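PDB 6AN0: histidinol dehydrogenase from Elizabethkingia anophelis NUHP1, which probably catalyses the final stage of L-histidine biosynthesis, two successive NAD-dependent oxidations of L-histidinol to L-histidinaldehyde and then to L-histidine, with a bound zinc ion. Local coordinates for residues Val70-Ile79 against Asn170-Asn180. Residues are numbered along the deposited sequence; the frame is centred on the assembly and turned at random.
Sequences VSSDEITAAI and NINPAILYTAN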
ATOM      1  N   VAL A  70      26.153  14.458  -5.505  1.00 28.71           N
ATOM      2  CA  VAL A  70      26.298  15.891  -5.268  1.00 23.68           C
ATOM      3  C   VAL A  70      27.267  16.100  -4.113  1.00 26.51           C
ATOM      4  O   VAL A  70      27.151  15.455  -3.065  1.00 30.84           O
ATOM      5  CB  VAL A  70      24.922  16.521  -4.979  1.00 25.04           C
ATOM      6  CG1 VAL A  70      25.060  17.985  -4.585  1.00 26.71           C
ATOM      7  CG2 VAL A  70      23.986  16.375  -6.189  1.00 22.07           C
ATOM      8  N   SER A  71      28.228  17.005  -4.298  1.00 29.23           N
ATOM      9  CA  SER A  71      29.258  17.272  -3.305  1.00 30.52           C
ATOM     10  C   SER A  71      28.789  18.294  -2.265  1.00 27.72           C
ATOM     11  O   SER A  71      27.795  18.998  -2.443  1.00 32.31           O
ATOM     12  CB  SER A  71      30.523  17.789  -3.986  1.00 35.47           C
ATOM     13  OG  SER A  71      30.291  19.079  -4.527  1.00 32.61           O
ATOM     14  N   SER A  72      29.549  18.398  -1.169  1.00 34.58           N
ATOM     15  CA  SER A  72      29.201  19.388  -0.154  1.00 37.02           C
ATOM     16  C   SER A  72      29.428  20.814  -0.657  1.00 31.70           C
ATOM     17  O   SER A  72      28.672  21.722  -0.295  1.00 31.53           O
ATOM     18  CB  SER A  72      29.986  19.131   1.138  1.00 39.93           C
ATOM     19  OG  SER A  72      31.351  19.440   0.976  1.00 49.73           O
ATOM     20  N   ASP A  73      30.449  21.031  -1.495  1.00 35.16           N
ATOM     21  CA  ASP A  73      30.643  22.352  -2.099  1.00 36.42           C
ATOM     22  C   ASP A  73      29.447  22.747  -2.961  1.00 37.20           C
ATOM     23  O   ASP A  73      29.037  23.917  -2.977  1.00 29.96           O
ATOM     24  CB  ASP A  73      31.922  22.373  -2.936  1.00 34.75           C
ATOM     25  CG  ASP A  73      33.160  22.636  -2.108  1.00 46.10           C
ATOM     26  OD1 ASP A  73      33.020  23.046  -0.934  1.00 52.30           O
ATOM     27  OD2 ASP A  73      34.269  22.427  -2.634  1.00 51.95           O
ATOM     28  N   GLU A  74      28.888  21.785  -3.699  1.00 29.02           N
ATOM     29  CA  GLU A  74      27.698  22.064  -4.501  1.00 28.08           C
ATOM     30  C   GLU A  74      26.495  22.404  -3.623  1.00 30.08           C
ATOM     31  O   GLU A  74      25.715  23.305  -3.953  1.00 26.52           O
ATOM     32  CB  GLU A  74      27.393  20.871  -5.409  1.00 27.70           C
ATOM     33  CG  GLU A  74      28.421  20.693  -6.523  1.00 35.46           C
ATOM     34  CD  GLU A  74      28.134  19.488  -7.412  1.00 42.95           C
ATOM     35  OE1 GLU A  74      28.119  19.642  -8.657  1.00 40.62           O
ATOM     36  OE2 GLU A  74      27.919  18.387  -6.863  1.00 33.23           O
ATOM     37  N   ILE A  75      26.334  21.709  -2.492  1.00 30.67           N
ATOM     38  CA  ILE A  75      25.260  22.050  -1.559  1.00 25.95           C
ATOM     39  C   ILE A  75      25.459  23.459  -1.014  1.00 27.97           C
ATOM     40  O   ILE A  75      24.512  24.254  -0.937  1.00 31.45           O
ATOM     41  CB  ILE A  75      25.181  21.023  -0.413  1.00 32.92           C
ATOM     42  CG1 ILE A  75      24.863  19.621  -0.942  1.00 32.00           C
ATOM     43  CG2 ILE A  75      24.136  21.455   0.598  1.00 37.17           C
ATOM     44  CD1 ILE A  75      23.513  19.511  -1.579  1.00 31.55           C
ATOM     45  N   THR A  76      26.697  23.789  -0.631  1.00 31.44           N
ATOM     46  CA  THR A  76      26.984  25.117  -0.099  1.00 35.67           C
ATOM     47  C   THR A  76      26.753  26.191  -1.154  1.00 36.04           C
ATOM     48  O   THR A  76      26.191  27.252  -0.854  1.00 36.84           O
ATOM     49  CB  THR A  76      28.418  25.172   0.421  1.00 32.18           C
ATOM     50  OG1 THR A  76      28.557  24.242   1.502  1.00 43.83           O
ATOM     51  CG2 THR A  76      28.753  26.568   0.921  1.00 36.62           C
ATOM     52  N   ALA A  77      27.168  25.928  -2.397  1.00 35.50           N
ATOM     53  CA  ALA A  77      26.940  26.879  -3.479  1.00 35.91           C
ATOM     54  C   ALA A  77      25.455  27.101  -3.703  1.00 39.10           C
ATOM     55  O   ALA A  77      25.013  28.235  -3.934  1.00 32.04           O
ATOM     56  CB  ALA A  77      27.601  26.383  -4.764  1.00 38.64           C
ATOM     57  N   ALA A  78      24.668  26.026  -3.640  1.00 33.47           N
ATOM     58  CA  ALA A  78      23.228  26.144  -3.828  1.00 33.61           C
ATOM     59  C   ALA A  78      22.583  26.982  -2.722  1.00 25.50           C
ATOM     60  O   ALA A  78      21.714  27.816  -2.998  1.00 37.36           O
ATOM     61  CB  ALA A  78      22.606  24.748  -3.899  1.00 27.18           C
ATOM     62  N   ILE A  79      22.990  26.774  -1.465  1.00 29.46           N
ATOM     63  CA  ILE A  79      22.393  27.521  -0.356  1.00 31.15           C
ATOM     64  C   ILE A  79      22.540  29.024  -0.578  1.00 40.25           C
ATOM     65  O   ILE A  79      21.610  29.800  -0.327  1.00 36.68           O
ATOM     66  CB  ILE A  79      23.018  27.085   0.986  1.00 36.21           C
ATOM     67  CG1 ILE A  79      22.610  25.648   1.338  1.00 35.92           C
ATOM     68  CG2 ILE A  79      22.620  28.043   2.101  1.00 43.05           C
ATOM     69  CD1 ILE A  79      23.329  25.096   2.556  1.00 40.26           C
ATOM     70  N   ASN A 170      24.541  20.468 -13.412  1.00 32.89           N
ATOM     71  CA  ASN A 170      24.068  21.119 -12.198  1.00 28.99           C
ATOM     72  C   ASN A 170      22.627  20.746 -11.859  1.00 27.40           C
ATOM     73  O   ASN A 170      21.832  20.379 -12.727  1.00 33.14           O
ATOM     74  CB  ASN A 170      24.197  22.638 -12.329  1.00 32.24           C
ATOM     75  CG  ASN A 170      25.629  23.076 -12.500  1.00 39.40           C
ATOM     76  OD1 ASN A 170      25.937  23.929 -13.331  1.00 45.64           O
ATOM     77  ND2 ASN A 170      26.524  22.472 -11.729  1.00 43.31           N
ATOM     78  N   ILE A 171      22.313  20.828 -10.562  1.00 28.36           N
ATOM     79  CA  ILE A 171      20.972  20.635 -10.023  1.00 23.88           C
ATOM     80  C   ILE A 171      20.461  21.992  -9.557  1.00 34.33           C
ATOM     81  O   ILE A 171      21.230  22.787  -9.003  1.00 31.54           O
ATOM     82  CB  ILE A 171      20.985  19.628  -8.856  1.00 27.26           C
ATOM     83  CG1 ILE A 171      21.583  18.288  -9.293  1.00 30.53           C
ATOM     84  CG2 ILE A 171      19.591  19.441  -8.258  1.00 26.36           C
ATOM     85  CD1 ILE A 171      20.806  17.611 -10.372  1.00 34.47           C
ATOM     86  N   ASN A 172      19.172  22.254  -9.773  1.00 26.46           N
ATOM     87  CA  ASN A 172      18.604  23.540  -9.390  1.00 33.03           C
ATOM     88  C   ASN A 172      18.871  23.817  -7.908  1.00 24.26           C
ATOM     89  O   ASN A 172      18.696  22.921  -7.075  1.00 26.72           O
ATOM     90  CB  ASN A 172      17.098  23.563  -9.653  1.00 33.23           C
ATOM     91  CG  ASN A 172      16.517  24.959  -9.521  1.00 40.35           C
ATOM     92  OD1 ASN A 172      16.344  25.470  -8.416  1.00 40.92           O
ATOM     93  ND2 ASN A 172      16.228  25.587 -10.649  1.00 36.60           N
ATOM     94  N   PRO A 173      19.285  25.036  -7.549  1.00 25.45           N
ATOM     95  CA  PRO A 173      19.667  25.305  -6.149  1.00 25.29           C
ATOM     96  C   PRO A 173      18.545  25.118  -5.149  1.00 30.39           C
ATOM     97  O   PRO A 173      18.820  24.744  -4.000  1.00 29.84           O
ATOM     98  CB  PRO A 173      20.139  26.770  -6.183  1.00 27.45           C
ATOM     99  CG  PRO A 173      19.690  27.313  -7.512  1.00 44.12           C
ATOM    100  CD  PRO A 173      19.675  26.137  -8.445  1.00 27.58           C
ATOM    101  N   ALA A 174      17.292  25.385  -5.531  1.00 26.24           N
ATOM    102  CA  ALA A 174      16.185  25.197  -4.587  1.00 22.95           C
ATOM    103  C   ALA A 174      15.989  23.736  -4.212  1.00 24.37           C
ATOM    104  O   ALA A 174      15.586  23.432  -3.078  1.00 24.66           O
ATOM    105  CB  ALA A 174      14.887  25.768  -5.159  1.00 30.63           C
ATOM    106  N   ILE A 175      16.240  22.810  -5.138  1.00 21.85           N
ATOM    107  CA  ILE A 175      16.147  21.396  -4.791  1.00 20.63           C
ATOM    108  C   ILE A 175      17.199  21.033  -3.752  1.00 22.09           C
ATOM    109  O   ILE A 175      16.902  20.370  -2.748  1.00 20.59           O
ATOM    110  CB  ILE A 175      16.288  20.514  -6.047  1.00 25.27           C
ATOM    111  CG1 ILE A 175      15.073  20.672  -6.955  1.00 28.57           C
ATOM    112  CG2 ILE A 175      16.500  19.036  -5.653  1.00 24.22           C
ATOM    113  CD1 ILE A 175      15.203  19.899  -8.275  1.00 32.44           C
ATOM    114  N   LEU A 176      18.453  21.432  -3.998  1.00 22.78           N
ATOM    115  CA  LEU A 176      19.535  21.062  -3.088  1.00 28.28           C
ATOM    116  C   LEU A 176      19.356  21.730  -1.732  1.00 26.24           C
ATOM    117  O   LEU A 176      19.548  21.092  -0.688  1.00 25.18           O
ATOM    118  CB  LEU A 176      20.894  21.431  -3.699  1.00 26.79           C
ATOM    119  CG  LEU A 176      21.237  20.728  -5.019  1.00 24.61           C
ATOM    120  CD1 LEU A 176      22.582  21.206  -5.543  1.00 30.14           C
ATOM    121  CD2 LEU A 176      21.236  19.214  -4.832  1.00 21.25           C
ATOM    122  N   TYR A 177      19.000  23.020  -1.731  1.00 23.78           N
ATOM    123  CA  TYR A 177      18.734  23.714  -0.475  1.00 29.81           C
ATOM    124  C   TYR A 177      17.667  22.986   0.335  1.00 30.44           C
ATOM    125  O   TYR A 177      17.848  22.720   1.531  1.00 28.22           O
ATOM    126  CB  TYR A 177      18.302  25.166  -0.731  1.00 28.25           C
ATOM    127  CG  TYR A 177      17.750  25.784   0.536  1.00 26.98           C
ATOM    128  CD1 TYR A 177      16.375  25.802   0.806  1.00 26.55           C
ATOM    129  CD2 TYR A 177      18.610  26.271   1.510  1.00 32.07           C
ATOM    130  CE1 TYR A 177      15.880  26.330   2.005  1.00 27.33           C
ATOM    131  CE2 TYR A 177      18.126  26.793   2.701  1.00 31.31           C
ATOM    132  CZ  TYR A 177      16.771  26.818   2.943  1.00 32.39           C
ATOM    133  OH  TYR A 177      16.324  27.345   4.129  1.00 36.04           O
ATOM    134  N   THR A 178      16.537  22.667  -0.307  1.00 21.47           N
ATOM    135  CA  THR A 178      15.410  22.063   0.393  1.00 22.18           C
ATOM    136  C   THR A 178      15.739  20.656   0.885  1.00 25.71           C
ATOM    137  O   THR A 178      15.370  20.290   2.006  1.00 21.91           O
ATOM    138  CB  THR A 178      14.179  22.052  -0.518  1.00 24.72           C
ATOM    139  OG1 THR A 178      13.920  23.389  -0.986  1.00 26.34           O
ATOM    140  CG2 THR A 178      12.975  21.561   0.249  1.00 24.90           C
ATOM    141  N   ALA A 179      16.434  19.846   0.077  1.00 21.24           N
ATOM    142  CA  ALA A 179      16.807  18.514   0.552  1.00 20.34           C
ATOM    143  C   ALA A 179      17.780  18.605   1.717  1.00 26.35           C
ATOM    144  O   ALA A 179      17.634  17.884   2.711  1.00 25.70           O
ATOM    145  CB  ALA A 179      17.405  17.678  -0.579  1.00 23.04           C
ATOM    146  N   ASN A 180      18.766  19.500   1.622  1.00 26.11           N
ATOM    147  CA  ASN A 180      19.728  19.647   2.708  1.00 28.05           C
ATOM    148  C   ASN A 180      19.057  20.158   3.978  1.00 28.75           C
ATOM    149  O   ASN A 180      19.404  19.723   5.085  1.00 30.98           O
ATOM    150  CB  ASN A 180      20.866  20.572   2.284  1.00 26.31           C
ATOM    151  CG  ASN A 180      21.889  20.761   3.377  1.00 36.35           C
ATOM    152  OD1 ASN A 180      21.900  21.780   4.076  1.00 37.05           O
ATOM    153  ND2 ASN A 180      22.740  19.771   3.550  1.00 29.68           N
TER
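L176 carries the meeting of helix 72-79 with helix 173-180, reaching from one into the side of the other. Its CB rests on the methyl of A78, with 3.7 Å between L176 CB and A78 CB, and also meets I75 CD1. With CG anti to the carbonyl carbon (chi1 -62°), the branch points toward 70-79, and its two methyls meet different parts of it. CD1 lies against A78 CB and approaches the backbone O of E74; CD2 meets I75 CD1 and V70 CG1 side by side, each 4.0 Å from L176 CD2. The small A78 lets the helices come close: its CA is 4.3 Å from the CA of P173, and P173 CB also touches A78 O. The short axes, crossing steeply at -106°, thus approach to 8.3 Å. At the far end of helix 173-180, I75 CG2 sits over the face of the N180 amide, 3.6 Å from N180 CG. I79 reaches Y177 at the ring edge, I79 CG1 lying near the ring plane, 4.1 Å from Y177 CD2. S71 and E74 form a capping box at the start of helix 72-79: E74 N donates to S71 OG, and S71 N returns a bond to E74 OE2 on its anti lone pair. E74 OE1 takes a salt bridge from K189, which probably balances its charge. Both segments rest on I187 of strand 186-189, part of the mixed sheet. With no hydrogen bond between the segments, their direct contact rests on side-chain packing, mostly apolar, while the E74 carboxylate serves its own helix start and the strand.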